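Local coordinates for protein glcnac-alpha-1,4-gal-releasing endo-beta-galactosidase (Clostridium perfringens, PDB 1UPS) that probably hydrolyses O-glycosyl bonds as a calcium-binding family 16 endo-beta-galactosidase, releasing the disaccharide GlcNAc-alpha-1,4-Gal from its glycan substrates, at residues Arg134-Asn139 and Pro210-His215; Thr140-His145 and Ser258-Val264. All blocks are in the same frame, centred on the assembly; numbering follows the deposited sequence.

Contact 1. Residues Arg134-Asn139 and Pro210-His215; sequences RAKLSN and PTSEYH
The ring of Tyr214 is sandwiched between two basic side chains of the facing segment: Lys136 lays its CB over one face, 3.9 Å from the ring centroid in a CH-pi contact, and Arg134 brings NH1 over the opposite face. The guanidinium lies almost parallel to the ring (planes 11° apart) but is displaced toward its root, so Tyr214 CB sits over the guanidinium centre, 3.6 Å from Arg134 CZ. Lys136 bends at chi3 (66°), which carries its end along the ring until NZ is 4.0 Å from Tyr214 CE2. The polar ends of Arg134 and Tyr214 are held by other strands: Arg134 makes a salt bridge to the calcium ligand Asp272, and Tyr214 OH is bonded to Ser73.

In the backbone, Ala135 and His215 form an antiparallel hydrogen-bonded pair, Ala135 N to His215 O and His215 N to Ala135 O, each 2.9 Å. Leu137 N adds a bond to Pro210 O (3.1 Å), and a water lies within bonding distance of both Ala135 O and Pro210 O. His215 NE2 turns back to the anti lone pair of Glu213 OE2 at 2.7 Å; the same oxygen also accepts from Asp209 N, so two donors grip it. Arg134, which covers the tyrosine and pairs with the calcium ligand Asp272, is a second-shell residue and may help position that carboxylate.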
# COMPACT_ATOMS: atom_id res chain seq x y z
N ARG A 134 -0.89 -8.24 12.35
CA ARG A 134 -1.79 -7.68 13.33
C ARG A 134 -0.88 -7.03 14.36
O ARG A 134 0.03 -7.68 14.87
CB ARG A 134 -2.64 -8.79 13.97
CG ARG A 134 -3.59 -8.30 15.05
CD ARG A 134 -4.66 -9.38 15.39
NE ARG A 134 -5.63 -8.94 16.39
CZ ARG A 134 -5.51 -9.12 17.70
NH1 ARG A 134 -4.44 -9.72 18.20
NH2 ARG A 134 -6.48 -8.72 18.54
N ALA A 135 -1.07 -5.74 14.61
CA ALA A 135 -0.07 -4.99 15.36
C ALA A 135 -0.71 -3.89 16.19
O ALA A 135 -1.77 -3.38 15.82
CB ALA A 135 1.00 -4.37 14.38
N LYS A 136 -0.05 -3.52 17.29
CA LYS A 136 -0.41 -2.38 18.12
C LYS A 136 0.81 -1.45 18.11
O LYS A 136 1.92 -1.87 18.46
CB LYS A 136 -0.73 -2.84 19.54
CG LYS A 136 -0.94 -1.69 20.53
CD LYS A 136 -1.68 -2.11 21.78
CE LYS A 136 -0.93 -3.08 22.67
NZ LYS A 136 -1.90 -3.58 23.74
N LEU A 137 0.59 -0.20 17.70
CA LEU A 137 1.69 0.73 17.42
C LEU A 137 2.19 1.42 18.69
O LEU A 137 1.53 1.38 19.74
CB LEU A 137 1.26 1.78 16.39
CG LEU A 137 0.65 1.26 15.07
CD1 LEU A 137 0.51 2.40 14.08
CD2 LEU A 137 1.46 0.15 14.47
N SER A 138 3.38 2.03 18.59
CA SER A 138 3.95 2.72 19.74
C SER A 138 3.01 3.76 20.32
O SER A 138 2.40 4.52 19.58
CB SER A 138 5.24 3.44 19.33
OG SER A 138 5.80 4.12 20.46
N ASN A 139 2.92 3.81 21.66
CA ASN A 139 2.16 4.87 22.34
C ASN A 139 3.05 5.95 22.97
O ASN A 139 2.58 6.76 23.77
CB ASN A 139 1.20 4.25 23.39
CG ASN A 139 1.92 3.69 24.61
OD1 ASN A 139 3.15 3.74 24.72
ND2 ASN A 139 1.14 3.16 25.58
N PRO A 210 -5.03 3.17 16.69
CA PRO A 210 -3.90 2.28 16.42
C PRO A 210 -2.81 2.19 17.51
O PRO A 210 -2.16 1.16 17.53
CB PRO A 210 -3.30 2.86 15.12
CG PRO A 210 -4.55 3.38 14.41
CD PRO A 210 -5.27 4.10 15.56
N THR A 211 -2.64 3.20 18.36
CA THR A 211 -1.57 3.19 19.38
C THR A 211 -1.98 2.59 20.73
O THR A 211 -1.15 2.46 21.64
CB THR A 211 -0.96 4.59 19.60
OG1 THR A 211 -1.94 5.48 20.18
CG2 THR A 211 -0.57 5.24 18.27
N SER A 212 -3.25 2.19 20.86
CA SER A 212 -3.71 1.53 22.09
C SER A 212 -4.40 0.18 21.85
O SER A 212 -4.83 -0.50 22.81
CB SER A 212 -4.64 2.44 22.90
OG SER A 212 -5.88 2.60 22.23
N GLU A 213 -4.53 -0.18 20.58
CA GLU A 213 -5.29 -1.38 20.15
C GLU A 213 -4.54 -2.16 19.07
O GLU A 213 -3.82 -1.59 18.25
CB GLU A 213 -6.64 -0.94 19.57
CG GLU A 213 -7.52 -0.18 20.55
CD GLU A 213 -8.62 0.64 19.88
OE1 GLU A 213 -9.35 1.32 20.63
OE2 GLU A 213 -8.75 0.63 18.63
N TYR A 214 -4.76 -3.48 19.02
CA TYR A 214 -4.31 -4.25 17.87
C TYR A 214 -5.25 -4.00 16.70
O TYR A 214 -6.49 -4.04 16.88
CB TYR A 214 -4.30 -5.74 18.18
CG TYR A 214 -3.11 -6.14 19.01
CD1 TYR A 214 -1.88 -6.43 18.40
CD2 TYR A 214 -3.21 -6.20 20.40
CE1 TYR A 214 -0.77 -6.83 19.19
CE2 TYR A 214 -2.13 -6.59 21.18
CZ TYR A 214 -0.90 -6.88 20.57
OH TYR A 214 0.17 -7.24 21.37
N HIS A 215 -4.67 -3.74 15.53
CA HIS A 215 -5.42 -3.68 14.27
C HIS A 215 -4.72 -4.50 13.21
O HIS A 215 -3.57 -4.89 13.38
CB HIS A 215 -5.65 -2.22 13.85
CG HIS A 215 -6.60 -1.52 14.76
ND1 HIS A 215 -7.96 -1.55 14.56
CD2 HIS A 215 -6.39 -0.87 15.93
CE1 HIS A 215 -8.56 -0.89 15.55
NE2 HIS A 215 -7.63 -0.48 16.40
O HOH W 1 -2.57 -0.71 15.35

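Contact 2. Residues Thr140-His145 and Ser258-Val264; sequences TGGGGH and SGAHNDV
Two loops that each cross between the sheets of the beta-sandwich run side by side here, the glycine-rich turn of Thr140-His145 against Ser258-Val264, and they are joined at both ends by side chains. At one end Ser258 OG lies at the edge of the His145 ring, in its plane and 2.7 Å from ND1; this is a hydrogen bond in which either atom could be the donor. Ser258 OG stands between its own backbone N and carbonyl carbon (chi1 50°), which directs it at the imidazole, while Tyr253 stacks on the histidine ring.

Between the ends the contact is backbone on backbone. Gly143 CA comes to 3.8 Å from Gly259 CA, an approach made possible because neither residue carries a side chain. Gly144 N donates to Ser258 O at 3.0 Å, and Gly143 N makes a weak bond to Ala260 O.

The topology is that of the GH16 jelly roll: one loop leads from strand 129-136 to strand 145-152, the other from strand 246-254 to strand 267-279, so each leaves one sheet and enters the other. Asn262 anchors the far end. Its OD1 accepts from Val264 N (3.0 Å) in an Asx turn, which fixes the amide's rotation and presents ND2 to Thr140 O at 2.8 Å, with the acceptor close to the amide plane. A water that accepts from Asn262 N at 3.1 Å also lies near Gly141 O and Gly143 O. Past Asn262, Val264 CG1 packs on Thr140 CG2 at 4.0 Å, and Thr140 OG1 is bonded to Ser138.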
# COMPACT_ATOMS: atom_id res chain seq x y z
N THR A 140 4.34 5.98 22.60
CA THR A 140 5.28 6.92 23.24
C THR A 140 5.05 8.37 22.83
O THR A 140 5.43 9.29 23.58
CB THR A 140 6.76 6.59 22.90
OG1 THR A 140 6.95 6.59 21.47
CG2 THR A 140 7.14 5.19 23.36
N GLY A 141 4.50 8.56 21.63
CA GLY A 141 4.51 9.86 20.99
C GLY A 141 5.92 10.35 20.67
O GLY A 141 6.88 9.56 20.72
N GLY A 142 6.05 11.64 20.34
CA GLY A 142 7.34 12.25 20.02
C GLY A 142 7.91 11.77 18.68
O GLY A 142 7.20 11.16 17.90
N GLY A 143 9.19 12.03 18.44
CA GLY A 143 9.81 11.65 17.16
C GLY A 143 10.11 10.16 17.04
O GLY A 143 10.48 9.50 18.02
N GLY A 144 9.94 9.63 15.83
CA GLY A 144 10.15 8.21 15.60
C GLY A 144 9.00 7.61 14.81
O GLY A 144 7.98 8.26 14.57
N HIS A 145 9.20 6.37 14.37
CA HIS A 145 8.17 5.64 13.64
C HIS A 145 8.44 4.15 13.71
O HIS A 145 9.53 3.75 14.10
CB HIS A 145 8.05 6.13 12.17
CG HIS A 145 9.19 5.74 11.26
ND1 HIS A 145 10.39 6.41 11.23
CD2 HIS A 145 9.26 4.79 10.29
CE1 HIS A 145 11.16 5.89 10.29
NE2 HIS A 145 10.50 4.90 9.71
N SER A 258 11.74 10.91 10.92
CA SER A 258 10.46 11.03 11.62
C SER A 258 10.58 11.77 12.95
O SER A 258 9.62 11.79 13.71
CB SER A 258 9.82 9.65 11.86
OG SER A 258 10.76 8.76 12.44
N GLY A 259 11.75 12.34 13.24
CA GLY A 259 11.87 13.24 14.38
C GLY A 259 12.72 12.75 15.54
O GLY A 259 12.91 11.55 15.72
N ALA A 260 13.22 13.71 16.34
CA ALA A 260 14.05 13.40 17.50
C ALA A 260 13.19 12.79 18.60
O ALA A 260 12.01 13.17 18.75
CB ALA A 260 14.72 14.69 18.02
N HIS A 261 13.76 11.86 19.37
CA HIS A 261 13.04 11.19 20.46
C HIS A 261 12.48 12.18 21.48
O HIS A 261 13.12 13.19 21.79
CB HIS A 261 13.96 10.19 21.20
CG HIS A 261 15.15 10.81 21.88
ND1 HIS A 261 16.35 11.04 21.23
CD2 HIS A 261 15.34 11.22 23.17
CE1 HIS A 261 17.22 11.56 22.08
NE2 HIS A 261 16.64 11.68 23.26
N ASN A 262 11.27 11.89 21.99
CA ASN A 262 10.85 12.52 23.25
C ASN A 262 11.41 11.71 24.42
O ASN A 262 12.22 10.80 24.20
CB ASN A 262 9.31 12.70 23.33
CG ASN A 262 8.55 11.37 23.54
OD1 ASN A 262 9.14 10.29 23.69
ND2 ASN A 262 7.21 11.46 23.54
N ASP A 263 10.95 11.98 25.64
CA ASP A 263 11.58 11.38 26.80
C ASP A 263 10.87 10.14 27.35
O ASP A 263 11.15 9.72 28.46
CB ASP A 263 11.81 12.44 27.89
CG ASP A 263 12.78 13.52 27.44
OD1 ASP A 263 12.54 14.72 27.72
OD2 ASP A 263 13.82 13.24 26.80
N VAL A 264 10.00 9.55 26.52
CA VAL A 264 9.29 8.32 26.90
C VAL A 264 9.99 7.09 26.32
O VAL A 264 10.12 6.94 25.10
CB VAL A 264 7.83 8.34 26.40
CG1 VAL A 264 7.09 7.06 26.87
CG2 VAL A 264 7.13 9.60 26.93
O HOH W 2 9.67 9.61 20.69

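Overall arrangement
The two contacts follow each other along one piece of chain: residues 134-139 end strand 129-136, and residues 140-145 continue from them into strand 145-152 of the other sheet. Contact 1 is thus the end of an inner strand pairing, where strand 129-136 runs out near the calcium site; contact 2, centred about 16 Å from it, pairs two inter-sheet loops away from the annotated sites. Both are partly buried, and each includes exposed residues. Contact 1 combines regular strand pairing with large side chains stacked on one ring, whereas contact 2 relies on glycines, amide and hydroxyl groups. Strand 267-279 flanks both, supplying Asp272 near contact 1 and Lys267 near contact 2.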